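Local atomic coordinates of L-threonine dehydrogenase (Flavobacterium frigidimaris, PDB entry 2YY7), a protein that probably catalyses the NAD-dependent oxidation of L-threonine at its 3-hydroxyl group and binds NAD in a Rossmann-type fold. Residues N103-K108 against Y161-R166; D190-A195 against S302-M307. One frame throughout, in Å; residues are numbered along the deposited sequence.

Interaction 1. Residues N103-K108 against Y161-R166; sequences NLAKAK and YGVDVR
The last turn of helix 87-106 approaches the bend that leads from helix 142-161 into strand 164-174, with the CA atoms of A105 and V163 6.0 Å apart and those of K106 and Y161 at nearly the same spacing. K106 passes obliquely over one face of the Y161 ring. Its chain runs extended as far as CE, CG standing anti to the backbone N (chi1 178°), which carries CE over the middle of the ring, 3.4 Å from the centroid, as a CH-pi contact. A bend at chi4 (-72°) then turns NZ outward; it stays above the same face, 4.8 Å from the centroid, in a cation-pi interaction. Lysine suits this exposed place because its methylenes cover the tyrosine while NZ bonds to a bound polyether, probably from the crystallisation liquor.

Deeper in, A105 CB meets V163 CG1 at 3.4 Å, a tight contact in which a small methyl lets helix and bend come close. Two waters bridge the segments: one donates to K106 O and, weakly, to Y161 O; the other accepts from K108 NZ and donates to Y161 O. K108 closes its helix in a Schellman motif, and G162 takes up the positive phi after Y161. Around this, A105 and V165 rest on I113 of strand 112-118, Y157 of helix 142-161 meets Y161 edge-to-face, and P87 of the second subunit packs on Y161.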
# COMPACT_ATOMS: atom_id res chain seq x y z
N ASN A 103 -8.51 15.48 0.59
CA ASN A 103 -8.63 16.55 -0.41
C ASN A 103 -9.31 17.79 0.20
O ASN A 103 -9.04 18.91 -0.22
CB ASN A 103 -9.41 16.05 -1.64
CG ASN A 103 -8.53 15.30 -2.63
OD1 ASN A 103 -9.01 14.48 -3.41
ND2 ASN A 103 -7.23 15.59 -2.61
N LEU A 104 -10.19 17.58 1.17
CA LEU A 104 -10.85 18.72 1.81
C LEU A 104 -9.78 19.50 2.60
O LEU A 104 -9.79 20.73 2.63
CB LEU A 104 -11.96 18.28 2.77
CG LEU A 104 -13.44 18.22 2.33
CD1 LEU A 104 -13.69 19.23 1.22
CD2 LEU A 104 -13.81 16.84 1.88
N ALA A 105 -8.86 18.76 3.21
CA ALA A 105 -7.79 19.38 3.98
C ALA A 105 -6.82 20.07 3.02
O ALA A 105 -6.33 21.17 3.30
CB ALA A 105 -7.06 18.33 4.81
N LYS A 106 -6.55 19.43 1.89
CA LYS A 106 -5.65 19.99 0.88
C LYS A 106 -6.21 21.32 0.37
O LYS A 106 -5.46 22.27 0.12
CB LYS A 106 -5.50 18.99 -0.28
CG LYS A 106 -4.63 19.45 -1.45
CD LYS A 106 -4.42 18.30 -2.43
CE LYS A 106 -3.67 18.74 -3.69
NZ LYS A 106 -4.52 19.60 -4.57
N ALA A 107 -7.53 21.39 0.23
CA ALA A 107 -8.19 22.60 -0.26
C ALA A 107 -8.39 23.65 0.83
O ALA A 107 -8.95 24.71 0.58
CB ALA A 107 -9.54 22.23 -0.88
N LYS A 108 -7.94 23.34 2.04
CA LYS A 108 -8.06 24.25 3.18
C LYS A 108 -9.50 24.45 3.65
O LYS A 108 -9.82 25.47 4.26
CB LYS A 108 -7.45 25.62 2.84
CG LYS A 108 -6.01 25.59 2.34
CD LYS A 108 -5.05 25.17 3.44
CE LYS A 108 -3.61 25.33 2.98
NZ LYS A 108 -2.64 24.97 4.07
N TYR A 161 1.41 18.39 0.87
CA TYR A 161 0.43 19.47 0.94
C TYR A 161 0.30 20.13 2.31
O TYR A 161 -0.50 21.04 2.48
CB TYR A 161 -0.93 18.96 0.46
CG TYR A 161 -0.87 18.32 -0.90
CD1 TYR A 161 -0.35 19.01 -2.00
CD2 TYR A 161 -1.32 17.02 -1.10
CE1 TYR A 161 -0.29 18.42 -3.26
CE2 TYR A 161 -1.26 16.42 -2.35
CZ TYR A 161 -0.74 17.12 -3.42
OH TYR A 161 -0.69 16.53 -4.66
N GLY A 162 1.10 19.68 3.27
CA GLY A 162 1.06 20.26 4.60
C GLY A 162 -0.20 19.97 5.40
O GLY A 162 -0.52 20.67 6.37
N VAL A 163 -0.93 18.92 5.01
CA VAL A 163 -2.15 18.55 5.71
C VAL A 163 -1.90 18.01 7.11
O VAL A 163 -1.04 17.15 7.31
CB VAL A 163 -2.94 17.49 4.92
CG1 VAL A 163 -4.08 16.93 5.78
CG2 VAL A 163 -3.48 18.10 3.63
N ASP A 164 -2.67 18.49 8.08
CA ASP A 164 -2.53 18.01 9.45
C ASP A 164 -3.44 16.79 9.62
O ASP A 164 -4.61 16.93 9.97
CB ASP A 164 -2.96 19.09 10.45
CG ASP A 164 -2.66 18.72 11.90
OD1 ASP A 164 -2.28 17.56 12.17
OD2 ASP A 164 -2.80 19.59 12.78
N VAL A 165 -2.89 15.61 9.35
CA VAL A 165 -3.66 14.37 9.49
C VAL A 165 -2.95 13.48 10.51
O VAL A 165 -1.75 13.21 10.39
CB VAL A 165 -3.79 13.62 8.14
CG1 VAL A 165 -2.42 13.44 7.49
CG2 VAL A 165 -4.48 12.28 8.35
N ARG A 166 -3.70 13.04 11.51
CA ARG A 166 -3.16 12.21 12.57
C ARG A 166 -3.82 10.85 12.58
O ARG A 166 -5.02 10.73 12.33
CB ARG A 166 -3.36 12.93 13.90
CG ARG A 166 -2.95 14.40 13.79
CD ARG A 166 -3.04 15.17 15.10
NE ARG A 166 -2.69 16.57 14.87
CZ ARG A 166 -2.51 17.48 15.83
NH1 ARG A 166 -2.65 17.14 17.10
NH2 ARG A 166 -2.20 18.73 15.50
O HOH W 1 -2.89 22.68 0.82
O HOH W 2 -2.65 22.22 3.50

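Interaction 2. Residues D190-A195 against S302-M307; sequences DIFYKA and SMTKDM
F192 reaches out from helix 187-197 and presents one ring face to M307 of helix 300-311, while T304, one turn earlier on that helix, meets the outer end of the ring. The CA atoms of F192 and M307 lie 7.4 Å apart, a gap that the aromatic side chain spans.

M307 CB sits over the ring near its rim, 3.6 Å from F192 CE1, and makes a CH-pi contact. Beyond CB the methionine folds back on itself: bends at chi2 (-67°) and chi3 (-83°) curl the chain over the ring and bring its methyl back, with M307 CE 3.7 Å from F192 CD2. The sulfur, M307 SD, stands 5.0 Å from the centroid of the F192 ring, 15° off the normal, a rather distant Met-aromatic contact. An unbranched, flexible side chain suits this place because it can mould itself to a flat surface.

T304 comes at CZ and CE1. Its CG2, anti to the backbone N, is 3.8 Å from F192 CE1, while OG1 lies in the ring plane at the edge. That hydroxyl is hydrogen-bonded to L300 O in the preceding turn, which allows a threonine to face an aromatic partner in a buried setting. A leucine in place of F192 would probably leave the curled M307 without the flat face it lies on and open a gap beside T304.

The result is apolar packing that joins helices 187-197 and 300-311, probably within the C-terminal, substrate-binding lobe of this extended short-chain dehydrogenase fold. I252 and I256 of helix 249-257 also touch F192, I308 and L311 extend its contacts along helix 300-311, and W176 packs against M307.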
# COMPACT_ATOMS: atom_id res chain seq x y z
N ASP A 190 -17.94 -10.48 21.93
CA ASP A 190 -18.97 -11.52 21.93
C ASP A 190 -18.90 -12.41 23.17
O ASP A 190 -19.93 -12.75 23.76
CB ASP A 190 -18.83 -12.38 20.68
CG ASP A 190 -19.21 -11.65 19.41
OD1 ASP A 190 -18.96 -12.20 18.32
OD2 ASP A 190 -19.75 -10.52 19.51
N ILE A 191 -17.69 -12.79 23.56
CA ILE A 191 -17.48 -13.66 24.71
C ILE A 191 -18.17 -13.12 25.96
O ILE A 191 -18.64 -13.88 26.80
CB ILE A 191 -15.97 -13.84 24.99
CG1 ILE A 191 -15.75 -14.96 26.02
CG2 ILE A 191 -15.36 -12.53 25.47
CD1 ILE A 191 -14.29 -15.31 26.22
N PHE A 192 -18.24 -11.79 26.08
CA PHE A 192 -18.90 -11.19 27.23
C PHE A 192 -20.42 -11.34 27.14
O PHE A 192 -21.07 -11.70 28.11
CB PHE A 192 -18.52 -9.70 27.35
CG PHE A 192 -17.17 -9.47 27.99
CD1 PHE A 192 -17.02 -9.54 29.37
CD2 PHE A 192 -16.04 -9.19 27.21
CE1 PHE A 192 -15.77 -9.34 29.97
CE2 PHE A 192 -14.79 -8.99 27.80
CZ PHE A 192 -14.65 -9.06 29.18
N TYR A 193 -20.99 -11.08 25.96
CA TYR A 193 -22.43 -11.21 25.80
C TYR A 193 -22.92 -12.64 25.99
O TYR A 193 -23.96 -12.86 26.62
CB TYR A 193 -22.87 -10.68 24.43
CG TYR A 193 -22.83 -9.17 24.34
CD1 TYR A 193 -21.66 -8.50 24.00
CD2 TYR A 193 -23.96 -8.41 24.64
CE1 TYR A 193 -21.61 -7.10 23.96
CE2 TYR A 193 -23.92 -7.02 24.61
CZ TYR A 193 -22.75 -6.37 24.27
OH TYR A 193 -22.70 -4.99 24.27
N LYS A 194 -22.18 -13.60 25.46
CA LYS A 194 -22.56 -15.01 25.57
C LYS A 194 -22.29 -15.57 26.96
O LYS A 194 -23.02 -16.44 27.43
CB LYS A 194 -21.81 -15.85 24.53
CG LYS A 194 -22.07 -15.45 23.09
CD LYS A 194 -23.53 -15.56 22.72
CE LYS A 194 -23.74 -15.15 21.27
NZ LYS A 194 -25.18 -15.06 20.92
N ALA A 195 -21.24 -15.08 27.62
CA ALA A 195 -20.91 -15.54 28.96
C ALA A 195 -22.04 -15.13 29.91
O ALA A 195 -22.49 -15.92 30.74
CB ALA A 195 -19.60 -14.92 29.44
N SER A 302 -9.06 -5.13 34.84
CA SER A 302 -9.93 -3.96 35.00
C SER A 302 -10.95 -3.83 33.87
O SER A 302 -12.05 -3.33 34.07
CB SER A 302 -9.10 -2.67 35.12
OG SER A 302 -8.19 -2.52 34.04
N MET A 303 -10.58 -4.27 32.67
CA MET A 303 -11.52 -4.20 31.56
C MET A 303 -12.64 -5.22 31.74
O MET A 303 -13.81 -4.92 31.50
CB MET A 303 -10.82 -4.46 30.23
CG MET A 303 -11.81 -4.67 29.09
SD MET A 303 -11.05 -5.08 27.55
CE MET A 303 -10.66 -6.83 27.82
N THR A 304 -12.27 -6.43 32.14
CA THR A 304 -13.25 -7.49 32.34
C THR A 304 -14.27 -7.06 33.39
O THR A 304 -15.47 -7.25 33.22
CB THR A 304 -12.58 -8.81 32.80
OG1 THR A 304 -11.72 -9.29 31.76
CG2 THR A 304 -13.64 -9.87 33.10
N LYS A 305 -13.79 -6.46 34.48
CA LYS A 305 -14.67 -6.01 35.54
C LYS A 305 -15.64 -4.97 35.01
O LYS A 305 -16.86 -5.08 35.21
CB LYS A 305 -13.84 -5.39 36.69
CG LYS A 305 -14.68 -4.83 37.82
CD LYS A 305 -13.81 -4.15 38.86
CE LYS A 305 -14.64 -3.63 40.03
NZ LYS A 305 -13.82 -2.82 40.98
N ASP A 306 -15.11 -3.96 34.33
CA ASP A 306 -15.91 -2.87 33.77
C ASP A 306 -16.93 -3.36 32.74
O ASP A 306 -18.04 -2.84 32.67
CB ASP A 306 -14.99 -1.81 33.15
CG ASP A 306 -15.69 -0.48 32.95
OD1 ASP A 306 -16.28 -0.26 31.87
OD2 ASP A 306 -15.66 0.34 33.89
N MET A 307 -16.55 -4.35 31.93
CA MET A 307 -17.47 -4.90 30.93
C MET A 307 -18.65 -5.58 31.62
O MET A 307 -19.81 -5.33 31.30
CB MET A 307 -16.76 -5.91 30.02
CG MET A 307 -15.94 -5.29 28.89
SD MET A 307 -16.95 -4.44 27.65
CE MET A 307 -17.46 -5.83 26.62

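How the interactions relate
Interactions 1 and 2 lie on opposite sides of the chain's centre, their own centres 39 Å apart and their nearest atoms about 23 Å apart, so neither touches the other. The chain joins them in series: strand 164-174 leaves interaction 1, and the next helix or strand after it is helix 187-197, which enters interaction 2. L173, an NAD-binding residue, stands near the far end of that strand. Interaction 1 is away from the known sites, at the start of strand 164-174. Interaction 2 comes nearer the cofactor: the side chain of M307 is about 7 Å from that of NAD-binding Q13 and about 12 Å from NAD itself.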